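Long-range contacts in diol dehydratase (Roseburia inulinivorans, PDB 5I2G), which probably acts as a B12-independent lyase of the glycyl radical family that dehydrates diols: residues Y656-D661 / F729-P734; E491-Y496 / D563-I568; L400-I405 / T762-E767; I436-P441 / A816-L821. All coordinates share one frame; numbering follows the deposited sequence.

Interaction 1: residues Y656-D661 / F729-P734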
loop_
_atom_site.group_PDB
_atom_site.type_symbol
_atom_site.label_atom_id
_atom_site.label_comp_id
_atom_site.label_asym_id
_atom_site.label_seq_id
_atom_site.Cartn_x
_atom_site.Cartn_y
_atom_site.Cartn_z
ATOM N N TYR A 656 -23.946 23.383 -35.827
ATOM C CA TYR A 656 -22.622 22.786 -35.913
ATOM C C TYR A 656 -22.595 21.656 -36.948
ATOM O O TYR A 656 -23.524 20.838 -37.019
ATOM C CB TYR A 656 -22.222 22.283 -34.518
ATOM C CG TYR A 656 -20.976 21.434 -34.437
ATOM C CD1 TYR A 656 -19.735 21.948 -34.777
ATOM C CD2 TYR A 656 -21.041 20.130 -33.969
ATOM C CE1 TYR A 656 -18.597 21.180 -34.683
ATOM C CE2 TYR A 656 -19.899 19.347 -33.859
ATOM C CZ TYR A 656 -18.680 19.880 -34.219
ATOM O OH TYR A 656 -17.539 19.109 -34.116
ATOM N N GLY A 657 -21.546 21.623 -37.763
ATOM C CA GLY A 657 -21.419 20.593 -38.783
ATOM C C GLY A 657 -21.807 21.030 -40.189
ATOM O O GLY A 657 -22.011 20.195 -41.079
ATOM N N ASN A 658 -21.910 22.341 -40.391
ATOM C CA ASN A 658 -22.215 22.892 -41.706
ATOM C C ASN A 658 -21.162 23.904 -42.160
ATOM O O ASN A 658 -21.406 24.677 -43.082
ATOM C CB ASN A 658 -23.602 23.541 -41.699
ATOM C CG ASN A 658 -24.702 22.551 -41.370
ATOM O OD1 ASN A 658 -25.004 21.666 -42.161
ATOM N ND2 ASN A 658 -25.291 22.683 -40.188
ATOM N N ASP A 659 -20.001 23.893 -41.499
ATOM C CA ASP A 659 -18.881 24.772 -41.839
ATOM C C ASP A 659 -19.257 26.243 -41.676
ATOM O O ASP A 659 -18.823 27.089 -42.454
ATOM C CB ASP A 659 -18.395 24.511 -43.272
ATOM C CG ASP A 659 -16.943 24.933 -43.496
ATOM O OD1 ASP A 659 -16.354 25.575 -42.599
ATOM O OD2 ASP A 659 -16.389 24.622 -44.579
ATOM N N ILE A 660 -20.071 26.525 -40.663
ATOM C CA ILE A 660 -20.419 27.892 -40.280
ATOM C C ILE A 660 -19.561 28.375 -39.110
ATOM O O ILE A 660 -19.786 27.973 -37.965
ATOM C CB ILE A 660 -21.901 28.003 -39.871
ATOM C CG1 ILE A 660 -22.812 27.417 -40.954
ATOM C CG2 ILE A 660 -22.247 29.442 -39.531
ATOM C CD1 ILE A 660 -22.746 28.136 -42.277
ATOM N N ASP A 661 -18.596 29.245 -39.399
ATOM C CA ASP A 661 -17.596 29.669 -38.420
ATOM C C ASP A 661 -18.144 30.057 -37.054
ATOM O O ASP A 661 -17.634 29.618 -36.028
ATOM C CB ASP A 661 -16.786 30.840 -38.960
ATOM C CG ASP A 661 -15.758 30.409 -39.977
ATOM O OD1 ASP A 661 -15.307 29.245 -39.893
ATOM O OD2 ASP A 661 -15.399 31.229 -40.854
ATOM N N PHE A 729 -28.743 17.632 -38.231
ATOM C CA PHE A 729 -28.294 19.030 -38.250
ATOM C C PHE A 729 -27.211 19.295 -39.295
ATOM O O PHE A 729 -27.031 20.430 -39.725
ATOM C CB PHE A 729 -27.756 19.457 -36.879
ATOM C CG PHE A 729 -28.822 19.731 -35.851
ATOM C CD1 PHE A 729 -30.158 19.440 -36.111
ATOM C CD2 PHE A 729 -28.483 20.294 -34.623
ATOM C CE1 PHE A 729 -31.140 19.697 -35.160
ATOM C CE2 PHE A 729 -29.458 20.558 -33.665
ATOM C CZ PHE A 729 -30.787 20.259 -33.932
ATOM N N ASP A 730 -26.463 18.261 -39.667
ATOM C CA ASP A 730 -25.465 18.390 -40.726
ATOM C C ASP A 730 -26.150 18.105 -42.061
ATOM O O ASP A 730 -26.353 16.945 -42.430
ATOM C CB ASP A 730 -24.278 17.441 -40.500
ATOM C CG ASP A 730 -24.718 16.004 -40.246
ATOM O OD1 ASP A 730 -25.682 15.821 -39.463
ATOM O OD2 ASP A 730 -24.119 15.061 -40.830
ATOM N N ILE A 731 -26.525 19.164 -42.772
ATOM C CA ILE A 731 -27.260 19.007 -44.024
ATOM C C ILE A 731 -26.451 19.453 -45.263
ATOM O O ILE A 731 -27.010 19.594 -46.349
ATOM C CB ILE A 731 -28.614 19.777 -43.959
ATOM C CG1 ILE A 731 -28.455 21.126 -43.251
ATOM C CG2 ILE A 731 -29.665 18.957 -43.211
ATOM C CD1 ILE A 731 -27.796 22.212 -44.095
ATOM N N SER A 732 -25.146 19.664 -45.102
ATOM C CA SER A 732 -24.325 20.253 -46.163
ATOM C C SER A 732 -23.348 19.259 -46.778
ATOM O O SER A 732 -22.360 19.645 -47.412
ATOM C CB SER A 732 -23.535 21.450 -45.628
ATOM O OG SER A 732 -24.370 22.338 -44.920
ATOM N N GLY A 733 -23.613 17.977 -46.579
ATOM C CA GLY A 733 -22.739 16.955 -47.106
ATOM C C GLY A 733 -21.525 16.742 -46.223
ATOM O O GLY A 733 -21.252 17.535 -45.300
ATOM N N PRO A 734 -20.780 15.668 -46.509
ATOM C CA PRO A 734 -19.680 15.165 -45.676
ATOM C C PRO A 734 -18.462 16.094 -45.614
ATOM O O PRO A 734 -17.825 16.168 -44.549
ATOM C CB PRO A 734 -19.318 13.827 -46.344
ATOM C CG PRO A 734 -19.792 13.955 -47.754
ATOM C CD PRO A 734 -21.030 14.812 -47.685
HETATM O O HOH W 1 -22.863 19.050 -43.433
#

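Interaction 2: residues E491-Y496 / D563-I568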
loop_
_atom_site.group_PDB
_atom_site.type_symbol
_atom_site.label_atom_id
_atom_site.label_comp_id
_atom_site.label_asym_id
_atom_site.label_seq_id
_atom_site.Cartn_x
_atom_site.Cartn_y
_atom_site.Cartn_z
ATOM N N GLU A 491 -20.784 36.131 -19.358
ATOM C CA GLU A 491 -21.118 35.760 -17.984
ATOM C C GLU A 491 -21.672 34.343 -17.940
ATOM O O GLU A 491 -21.321 33.554 -17.061
ATOM C CB GLU A 491 -22.143 36.720 -17.387
ATOM C CG GLU A 491 -21.572 37.795 -16.492
ATOM C CD GLU A 491 -22.659 38.708 -15.958
ATOM O OE1 GLU A 491 -23.501 38.237 -15.163
ATOM O OE2 GLU A 491 -22.693 39.888 -16.368
ATOM N N PHE A 492 -22.551 34.034 -18.890
ATOM C CA PHE A 492 -23.141 32.709 -18.979
ATOM C C PHE A 492 -22.083 31.642 -19.285
ATOM O O PHE A 492 -22.115 30.546 -18.711
ATOM C CB PHE A 492 -24.228 32.678 -20.048
ATOM C CG PHE A 492 -24.974 31.373 -20.106
ATOM C CD1 PHE A 492 -24.468 30.298 -20.817
ATOM C CD2 PHE A 492 -26.174 31.222 -19.439
ATOM C CE1 PHE A 492 -25.140 29.101 -20.855
ATOM C CE2 PHE A 492 -26.863 30.032 -19.487
ATOM C CZ PHE A 492 -26.347 28.969 -20.191
ATOM N N MET A 493 -21.169 31.963 -20.202
ATOM C CA MET A 493 -20.069 31.075 -20.567
ATOM C C MET A 493 -19.224 30.735 -19.349
ATOM O O MET A 493 -18.892 29.568 -19.104
ATOM C CB MET A 493 -19.191 31.713 -21.635
ATOM C CG MET A 493 -19.751 31.627 -23.032
ATOM S SD MET A 493 -19.747 29.926 -23.627
ATOM C CE MET A 493 -18.117 29.821 -24.367
ATOM N N GLU A 494 -18.873 31.775 -18.598
ATOM C CA GLU A 494 -18.083 31.634 -17.383
ATOM C C GLU A 494 -18.813 30.768 -16.364
ATOM O O GLU A 494 -18.208 29.930 -15.691
ATOM C CB GLU A 494 -17.773 33.011 -16.792
ATOM C CG GLU A 494 -16.746 32.992 -15.675
ATOM C CD GLU A 494 -15.393 32.459 -16.131
ATOM O OE1 GLU A 494 -15.077 32.515 -17.349
ATOM O OE2 GLU A 494 -14.644 31.981 -15.257
ATOM N N ALA A 495 -20.119 30.968 -16.268
ATOM C CA ALA A 495 -20.948 30.151 -15.397
ATOM C C ALA A 495 -20.858 28.675 -15.807
ATOM O O ALA A 495 -20.729 27.786 -14.961
ATOM C CB ALA A 495 -22.381 30.632 -15.434
ATOM N N TYR A 496 -20.904 28.428 -17.113
ATOM C CA TYR A 496 -20.751 27.082 -17.648
ATOM C C TYR A 496 -19.361 26.501 -17.381
ATOM O O TYR A 496 -19.241 25.384 -16.884
ATOM C CB TYR A 496 -21.026 27.076 -19.144
ATOM C CG TYR A 496 -20.933 25.705 -19.749
ATOM C CD1 TYR A 496 -21.653 24.645 -19.216
ATOM C CD2 TYR A 496 -20.136 25.466 -20.854
ATOM C CE1 TYR A 496 -21.576 23.386 -19.765
ATOM C CE2 TYR A 496 -20.065 24.208 -21.423
ATOM C CZ TYR A 496 -20.784 23.169 -20.873
ATOM O OH TYR A 496 -20.707 21.903 -21.416
ATOM N N ASP A 563 -24.258 23.962 -30.048
ATOM C CA ASP A 563 -25.478 24.556 -30.593
ATOM C C ASP A 563 -26.272 25.250 -29.487
ATOM O O ASP A 563 -26.758 26.364 -29.682
ATOM C CB ASP A 563 -26.335 23.496 -31.302
ATOM C CG ASP A 563 -25.663 22.938 -32.561
ATOM O OD1 ASP A 563 -24.937 23.693 -33.243
ATOM O OD2 ASP A 563 -25.850 21.737 -32.863
ATOM N N SER A 564 -26.369 24.611 -28.319
ATOM C CA SER A 564 -27.035 25.210 -27.160
ATOM C C SER A 564 -26.492 26.603 -26.844
ATOM O O SER A 564 -27.259 27.538 -26.615
ATOM C CB SER A 564 -26.895 24.317 -25.918
ATOM O OG SER A 564 -27.695 23.143 -26.014
ATOM N N LEU A 565 -25.168 26.736 -26.838
ATOM C CA LEU A 565 -24.520 28.014 -26.555
ATOM C C LEU A 565 -24.782 29.051 -27.658
ATOM O O LEU A 565 -24.862 30.250 -27.392
ATOM C CB LEU A 565 -23.014 27.809 -26.356
ATOM C CG LEU A 565 -22.627 26.981 -25.122
ATOM C CD1 LEU A 565 -21.121 26.745 -25.042
ATOM C CD2 LEU A 565 -23.121 27.652 -23.844
ATOM N N TYR A 566 -24.923 28.581 -28.893
ATOM C CA TYR A 566 -25.246 29.455 -30.022
ATOM C C TYR A 566 -26.659 30.013 -29.872
ATOM O O TYR A 566 -26.873 31.213 -30.014
ATOM C CB TYR A 566 -25.110 28.708 -31.354
ATOM C CG TYR A 566 -25.190 29.622 -32.555
ATOM C CD1 TYR A 566 -24.125 30.448 -32.893
ATOM C CD2 TYR A 566 -26.338 29.674 -33.342
ATOM C CE1 TYR A 566 -24.198 31.296 -33.986
ATOM C CE2 TYR A 566 -26.418 30.521 -34.438
ATOM C CZ TYR A 566 -25.347 31.327 -34.754
ATOM O OH TYR A 566 -25.418 32.176 -35.833
ATOM N N THR A 567 -27.612 29.126 -29.585
ATOM C CA THR A 567 -28.967 29.524 -29.222
ATOM C C THR A 567 -28.952 30.626 -28.188
ATOM O O THR A 567 -29.543 31.682 -28.382
ATOM C CB THR A 567 -29.779 28.353 -28.648
ATOM O OG1 THR A 567 -30.042 27.399 -29.679
ATOM C CG2 THR A 567 -31.104 28.841 -28.055
ATOM N N ILE A 568 -28.260 30.369 -27.087
ATOM C CA ILE A 568 -28.255 31.292 -25.972
ATOM C C ILE A 568 -27.630 32.605 -26.394
ATOM O O ILE A 568 -28.183 33.670 -26.139
ATOM C CB ILE A 568 -27.505 30.706 -24.768
ATOM C CG1 ILE A 568 -28.280 29.508 -24.221
ATOM C CG2 ILE A 568 -27.292 31.766 -23.686
ATOM C CD1 ILE A 568 -27.423 28.508 -23.498
#

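Interaction 3: residues L400-I405 / T762-E767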
loop_
_atom_site.group_PDB
_atom_site.type_symbol
_atom_site.label_atom_id
_atom_site.label_comp_id
_atom_site.label_asym_id
_atom_site.label_seq_id
_atom_site.Cartn_x
_atom_site.Cartn_y
_atom_site.Cartn_z
ATOM N N LEU A 400 -13.789 -3.028 -47.741
ATOM C CA LEU A 400 -14.378 -3.651 -46.555
ATOM C C LEU A 400 -15.448 -2.734 -45.976
ATOM O O LEU A 400 -16.540 -3.189 -45.626
ATOM C CB LEU A 400 -13.319 -3.962 -45.505
ATOM C CG LEU A 400 -13.824 -4.535 -44.174
ATOM C CD1 LEU A 400 -14.461 -5.910 -44.358
ATOM C CD2 LEU A 400 -12.692 -4.617 -43.179
ATOM N N THR A 401 -15.150 -1.439 -45.906
ATOM C CA THR A 401 -16.097 -0.472 -45.345
ATOM C C THR A 401 -17.384 -0.473 -46.148
ATOM O O THR A 401 -18.463 -0.352 -45.582
ATOM C CB THR A 401 -15.510 0.965 -45.310
ATOM O OG1 THR A 401 -14.287 0.971 -44.558
ATOM C CG2 THR A 401 -16.491 1.928 -44.672
ATOM N N ARG A 402 -17.249 -0.631 -47.466
ATOM C CA ARG A 402 -18.375 -0.658 -48.393
ATOM C C ARG A 402 -19.329 -1.861 -48.206
ATOM O O ARG A 402 -20.491 -1.793 -48.593
ATOM C CB ARG A 402 -17.841 -0.635 -49.821
ATOM C CG ARG A 402 -18.911 -0.618 -50.902
ATOM C CD ARG A 402 -18.470 -1.438 -52.101
ATOM N NE ARG A 402 -17.888 -0.627 -53.156
ATOM C CZ ARG A 402 -16.964 -1.060 -54.007
ATOM N NH1 ARG A 402 -16.494 -2.297 -53.918
ATOM N NH2 ARG A 402 -16.499 -0.244 -54.943
ATOM N N THR A 403 -18.850 -2.956 -47.619
ATOM C CA THR A 403 -19.730 -4.089 -47.278
ATOM C C THR A 403 -20.755 -3.744 -46.200
ATOM O O THR A 403 -21.710 -4.492 -45.991
ATOM C CB THR A 403 -18.936 -5.304 -46.770
ATOM O OG1 THR A 403 -18.356 -4.992 -45.490
ATOM C CG2 THR A 403 -17.832 -5.670 -47.743
ATOM N N GLY A 404 -20.541 -2.632 -45.489
ATOM C CA GLY A 404 -21.444 -2.219 -44.427
ATOM C C GLY A 404 -21.073 -2.753 -43.044
ATOM O O GLY A 404 -21.811 -2.560 -42.071
ATOM N N ILE A 405 -19.928 -3.424 -42.948
ATOM C CA ILE A 405 -19.513 -4.038 -41.693
ATOM C C ILE A 405 -19.049 -2.995 -40.672
ATOM O O ILE A 405 -18.942 -3.283 -39.473
ATOM C CB ILE A 405 -18.392 -5.067 -41.920
ATOM C CG1 ILE A 405 -18.304 -6.038 -40.727
ATOM C CG2 ILE A 405 -17.086 -4.358 -42.258
ATOM C CD1 ILE A 405 -17.298 -7.149 -40.879
ATOM N N THR A 762 -24.556 3.568 -52.445
ATOM C CA THR A 762 -24.228 3.928 -53.827
ATOM C C THR A 762 -23.131 4.978 -53.885
ATOM O O THR A 762 -22.574 5.238 -54.950
ATOM C CB THR A 762 -25.451 4.454 -54.601
ATOM O OG1 THR A 762 -25.952 5.633 -53.958
ATOM C CG2 THR A 762 -26.544 3.388 -54.669
ATOM N N ALA A 763 -22.820 5.573 -52.736
ATOM C CA ALA A 763 -21.745 6.558 -52.635
ATOM C C ALA A 763 -20.371 5.903 -52.784
ATOM O O ALA A 763 -19.390 6.566 -53.130
ATOM C CB ALA A 763 -21.836 7.301 -51.309
ATOM N N MET A 764 -20.305 4.597 -52.530
ATOM C CA MET A 764 -19.036 3.875 -52.592
ATOM C C MET A 764 -18.927 3.011 -53.842
ATOM O O MET A 764 -17.949 2.294 -54.008
ATOM C CB MET A 764 -18.857 2.974 -51.368
ATOM C CG MET A 764 -19.394 3.535 -50.078
ATOM S SD MET A 764 -18.087 4.187 -49.054
ATOM C CE MET A 764 -17.037 2.776 -48.778
ATOM N N ALA A 765 -19.939 3.065 -54.700
ATOM C CA ALA A 765 -20.018 2.187 -55.868
ATOM C C ALA A 765 -18.850 2.387 -56.821
ATOM O O ALA A 765 -18.437 3.513 -57.079
ATOM C CB ALA A 765 -21.337 2.406 -56.604
ATOM N N GLY A 766 -18.318 1.284 -57.337
ATOM C CA GLY A 766 -17.254 1.337 -58.324
ATOM C C GLY A 766 -15.935 1.802 -57.745
ATOM O O GLY A 766 -15.868 2.233 -56.587
ATOM N N GLU A 767 -14.885 1.715 -58.557
ATOM C CA GLU A 767 -13.550 2.117 -58.142
ATOM C C GLU A 767 -13.526 3.613 -57.828
ATOM O O GLU A 767 -12.839 4.070 -56.898
ATOM C CB GLU A 767 -12.528 1.760 -59.231
ATOM C CG GLU A 767 -11.191 1.251 -58.718
ATOM C CD GLU A 767 -11.269 -0.142 -58.084
ATOM O OE1 GLU A 767 -12.386 -0.702 -57.958
ATOM O OE2 GLU A 767 -10.201 -0.675 -57.705
HETATM O O HOH W 2 -15.237 -1.149 -57.192
#

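Interaction 4: residues I436-P441 / A816-L821. With PGO (S-1,2-propanediol), chain C.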
loop_
_atom_site.group_PDB
_atom_site.type_symbol
_atom_site.label_atom_id
_atom_site.label_comp_id
_atom_site.label_asym_id
_atom_site.label_seq_id
_atom_site.Cartn_x
_atom_site.Cartn_y
_atom_site.Cartn_z
ATOM N N ILE A 436 -6.157 1.697 -28.771
ATOM C CA ILE A 436 -6.764 0.929 -27.688
ATOM C C ILE A 436 -8.287 1.015 -27.810
ATOM O O ILE A 436 -8.827 2.098 -27.986
ATOM C CB ILE A 436 -6.323 1.457 -26.272
ATOM C CG1 ILE A 436 -4.799 1.419 -26.118
ATOM C CG2 ILE A 436 -7.040 0.693 -25.148
ATOM C CD1 ILE A 436 -4.179 0.019 -26.184
ATOM N N GLY A 437 -8.980 -0.115 -27.702
ATOM C CA GLY A 437 -10.433 -0.101 -27.606
ATOM C C GLY A 437 -11.153 0.543 -28.787
ATOM O O GLY A 437 -11.163 0.012 -29.904
ATOM N N CYS A 438 -11.767 1.695 -28.542
ATOM C CA CYS A 438 -12.494 2.401 -29.592
ATOM C C CYS A 438 -11.566 3.285 -30.411
ATOM O O CYS A 438 -11.387 3.033 -31.594
ATOM C CB CYS A 438 -13.636 3.240 -29.004
ATOM S SG CYS A 438 -15.002 2.267 -28.338
ATOM N N VAL A 439 -10.974 4.309 -29.789
ATOM C CA VAL A 439 -10.183 5.299 -30.532
ATOM C C VAL A 439 -8.969 5.815 -29.771
ATOM O O VAL A 439 -8.421 6.853 -30.113
ATOM C CB VAL A 439 -11.021 6.545 -30.913
ATOM C CG1 VAL A 439 -12.241 6.169 -31.763
ATOM C CG2 VAL A 439 -11.439 7.303 -29.663
ATOM N N GLU A 440 -8.541 5.110 -28.732
ATOM C CA GLU A 440 -7.537 5.700 -27.847
ATOM C C GLU A 440 -6.108 5.284 -28.224
ATOM O O GLU A 440 -5.755 4.106 -28.140
ATOM C CB GLU A 440 -7.845 5.331 -26.393
ATOM C CG GLU A 440 -9.359 5.467 -26.013
ATOM C CD GLU A 440 -10.162 4.134 -26.087
ATOM O OE1 GLU A 440 -11.017 3.974 -26.989
ATOM O OE2 GLU A 440 -9.947 3.250 -25.228
ATOM N N PRO A 441 -5.280 6.256 -28.646
ATOM C CA PRO A 441 -3.907 5.960 -29.069
ATOM C C PRO A 441 -2.956 5.662 -27.916
ATOM O O PRO A 441 -3.103 6.195 -26.831
ATOM C CB PRO A 441 -3.485 7.230 -29.806
ATOM C CG PRO A 441 -4.355 8.302 -29.253
ATOM C CD PRO A 441 -5.648 7.661 -28.886
ATOM N N ALA A 816 -20.166 2.799 -32.291
ATOM C CA ALA A 816 -19.227 3.911 -32.167
ATOM C C ALA A 816 -17.874 3.414 -31.690
ATOM O O ALA A 816 -17.696 3.113 -30.506
ATOM C CB ALA A 816 -19.762 4.959 -31.228
ATOM N N GLY A 817 -16.922 3.322 -32.612
ATOM C CA GLY A 817 -15.596 2.831 -32.285
ATOM C C GLY A 817 -15.609 1.322 -32.170
ATOM O O GLY A 817 -14.647 0.713 -31.691
ATOM N N TYR A 818 -16.723 0.730 -32.594
ATOM C CA TYR A 818 -16.876 -0.717 -32.643
ATOM C C TYR A 818 -18.102 -1.099 -33.456
ATOM O O TYR A 818 -19.013 -0.297 -33.651
ATOM C CB TYR A 818 -16.978 -1.324 -31.238
ATOM C CG TYR A 818 -18.282 -1.085 -30.503
ATOM C CD1 TYR A 818 -18.612 0.172 -30.004
ATOM C CD2 TYR A 818 -19.172 -2.131 -30.275
ATOM C CE1 TYR A 818 -19.805 0.384 -29.302
ATOM C CE2 TYR A 818 -20.371 -1.931 -29.573
ATOM C CZ TYR A 818 -20.674 -0.671 -29.091
ATOM O OH TYR A 818 -21.851 -0.482 -28.400
ATOM N N SER A 819 -18.118 -2.336 -33.928
ATOM C CA SER A 819 -19.250 -2.819 -34.686
ATOM C C SER A 819 -20.013 -3.830 -33.856
ATOM O O SER A 819 -19.478 -4.381 -32.897
ATOM C CB SER A 819 -18.783 -3.417 -36.008
ATOM O OG SER A 819 -18.280 -2.397 -36.859
ATOM N N ALA A 820 -21.270 -4.056 -34.211
ATOM C CA ALA A 820 -22.108 -4.993 -33.472
ATOM C C ALA A 820 -23.161 -5.586 -34.395
ATOM O O ALA A 820 -23.472 -5.005 -35.433
ATOM C CB ALA A 820 -22.774 -4.305 -32.280
ATOM N N LEU A 821 -23.692 -6.749 -34.021
ATOM C CA LEU A 821 -24.839 -7.320 -34.712
ATOM C C LEU A 821 -26.065 -6.475 -34.393
ATOM O O LEU A 821 -26.411 -6.265 -33.221
ATOM C CB LEU A 821 -25.053 -8.782 -34.310
ATOM C CG LEU A 821 -24.009 -9.752 -34.858
ATOM C CD1 LEU A 821 -23.940 -11.031 -34.016
ATOM C CD2 LEU A 821 -24.288 -10.079 -36.330
HETATM C C1 PGO C . -13.130 1.599 -25.248
HETATM C C2 PGO C . -14.046 0.699 -24.440
HETATM C C3 PGO C . -15.484 0.964 -24.829
HETATM O O1 PGO C . -11.790 1.342 -24.885
HETATM O O2 PGO C . -13.859 0.885 -23.048
HETATM O O HOH W 3 -13.442 -1.248 -30.285
HETATM O O HOH W 4 -12.451 1.079 -33.720
#

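Interaction 1: residues Y656-D661 / F729-P734
The carboxamide of N658 bonds F729 O, I731 N and the S732 hydroxyl, joining the loop ahead of helix 661-678 to the turn that leads into helix 733-741. F729 O takes N658 ND2 at 2.9 Å; it lies close to the amide plane, and the N-H points at it with an angle of 161°. The same ND2 also serves K655 O in its own loop, while the ring of F729 leads off toward D563 on helix 558-574. At D730 the chains run closest, its CA 5.0 Å from G657 CA, and D730 CB rests 3.6 Å from G657 O. The D730 carboxylate turns elsewhere, to T837 and Q839 near the end of the chain. I731 N then donates to N658 OD1 at 3.0 Å, in the carbonyl plane of the amide, and I731 CD1 lies over the same oxygen at 3.4 Å. A second donor follows, S732 OG, 2.9 Å from N658 OD1 and tilted out of that plane. N658 CG stands beside its backbone N (chi1 -61°), a setting that brings the amide across to the facing loop. With OD1 taking two donors and ND2 serving F729 O and K655 O, a flipped amide would set donor against I731 N and acceptor against F729 O. A leucine in place of N658 would probably leave I731 N, the S732 hydroxyl and F729 O without these partners and the turn less firmly held. Past S732 a water takes over the bridging: it accepts from S732 N at 2.9 Å and donates to G657 O and G733 O.

Interaction 2: residues E491-Y496 / D563-I568
An antiparallel helix pair, 489-521 against 558-574, meets here through F492, M493 and Y496 on one side and L565 and I568 on the other. The short segments run at 151° to each other with their axes 11.5 Å apart, a wide spacing filled by large apolar side chains, without a hydrogen bond between them. I568 is set against the ring of F492. I568 CG2 stands over the F492 ring, 4.2 Å from its centroid and only 7° off the normal, a CH-pi contact; on the same face I568 CD1 reaches toward the rim and comes within 3.5 Å of F492 CZ. F492 holds CG anti to its backbone N (chi1 -174°), which swings the ring out toward helix 558-574 and under the isoleucine. L565 pushes in beside it and divides its two methyls: CD2 touches F492 CE1 at 3.9 Å near the plane of the ring, at its edge, whereas CD1 turns to M493 SD at 3.7 Å. The methionine chain, bent at chi2 and chi3, carries its sulfur across the leucine at about a right angle. One turn on from F492, Y496 CD2 lies 4.5 Å from L565 CD1, a looser contact; the tyrosine hydroxyl is bonded away from the pair, to M458 O. Other helices close the surroundings: 459-466 packs on F492 and Y496 through L462, with F466 meeting the F492 ring edge-to-face, 580-588 brings M580 to F492 and I568, and 661-678 touches M493 and Y496 through E669 and F673.

Interaction 3: residues L400-I405 / T762-E767
R402, near the C-terminal end of helix 391-402, faces M764 in the turn between a short 3-10 stretch and helix 766-781, their CA atoms 6.2 Å apart. Two connections of one mixed five-stranded sheet meet here: helix 391-402 links strands 380-385 and 409-412, helix 766-781 links 756-759 and 787-792. From T403 on the chain turns away, G404 leaving helical geometry with a positive phi (91°); G766 likewise has positive phi where its chain swings into the helix. The side chains of R402 and M764 slide past each other in opposite directions. M764 CB presses on R402 CG at 3.6 Å, and the bent M764 chain lays CE against R402 CB and 4.2 Å from T401 CB; the side chain also touches F773 and V792. R402 starts with CG anti to its backbone N (chi1 -178°) and bends twice further out, bringing the guanidinium side-on to the turn. R402 NE at 3.0 Å and R402 NH2 at 3.1 Å both grip M764 O, which lies in the guanidinium plane; NH2 comes in the plane of that carbonyl, while NE stands well above it. A water accepts from R402 NH2 and donates to E767 OE1. Aliphatic contact thus seats the arginine stem, and its charged head pins one peptide carbonyl twice. The E767 carboxylate is approached through water, leaving any direct charge attraction probably modest.

Interaction 4: residues I436-P441 / A816-L821
A backbone-to-backbone approach of unusual closeness brings G817, the predicted glycyl radical site, to C438, their CA atoms only 4.1 Å apart, yet no clear direct hydrogen bond links them. In place of one, C438 CA points its hydrogen at G817 O, 3.4 Å away, with an angle of 155°. Two waters also donate to the same carbonyl: one bonds G437 O and, at 2.7 Å, G817 O, the other C438 O and, weakly, G817 O. C438 keeps its thiol beside the backbone N (chi1 -70°), where C438 SG lies 4.0 Å from G817 CA and 3.7 Å from C1 of the bound S-1,2-propanediol (PGO). As in other glycyl radical enzymes, the segments are probably the cysteine and glycine loops, here the tips of the antiparallel hairpins 434-436/440-442 and 812-814/819-821, and the spacing is consistent with the radical transfer from glycine to cysteine known in this family. On the other side of the cysteine, E440 folds its carboxylate back over its own loop, with chi2 at 97°. E440 OE1 takes V439 N at 2.8 Å and, weakly, C438 N, while E440 OE2 accepts from PGO O1 at 2.7 Å. An alanine at E440 would probably leave V439 N and the diol hydroxyl without this acceptor and allow the cysteine loop to shift. H166, H283, S284 and D452 supply further bonds to the diol. On the glycine loop Q789 holds G817 N, and the Y818 hydroxyl reaches A339 O while F344 meets its ring edge-to-face.

In the fold
The first segments of interactions 3 and 4 come earliest, both segments of interaction 2 and then of interaction 1 follow, and the closing segments of 3 and 4 come last. Interactions 2 and 1 are therefore nested within the long loops closed by 3 and 4, which cross each other. The centre of interaction 4 lies about 5 Å from that of the chain; the other three lie 25 to 32 Å out. Interactions 3 and 4 meet through I405 O and S819 OG, and D563 of helix 558-574 joins interactions 1 and 2. Interactions 1, 3 and 4 each tie the glycine radical region to the pyruvate formate lyase-like part, closures that hold the predicted radical site mid-chain.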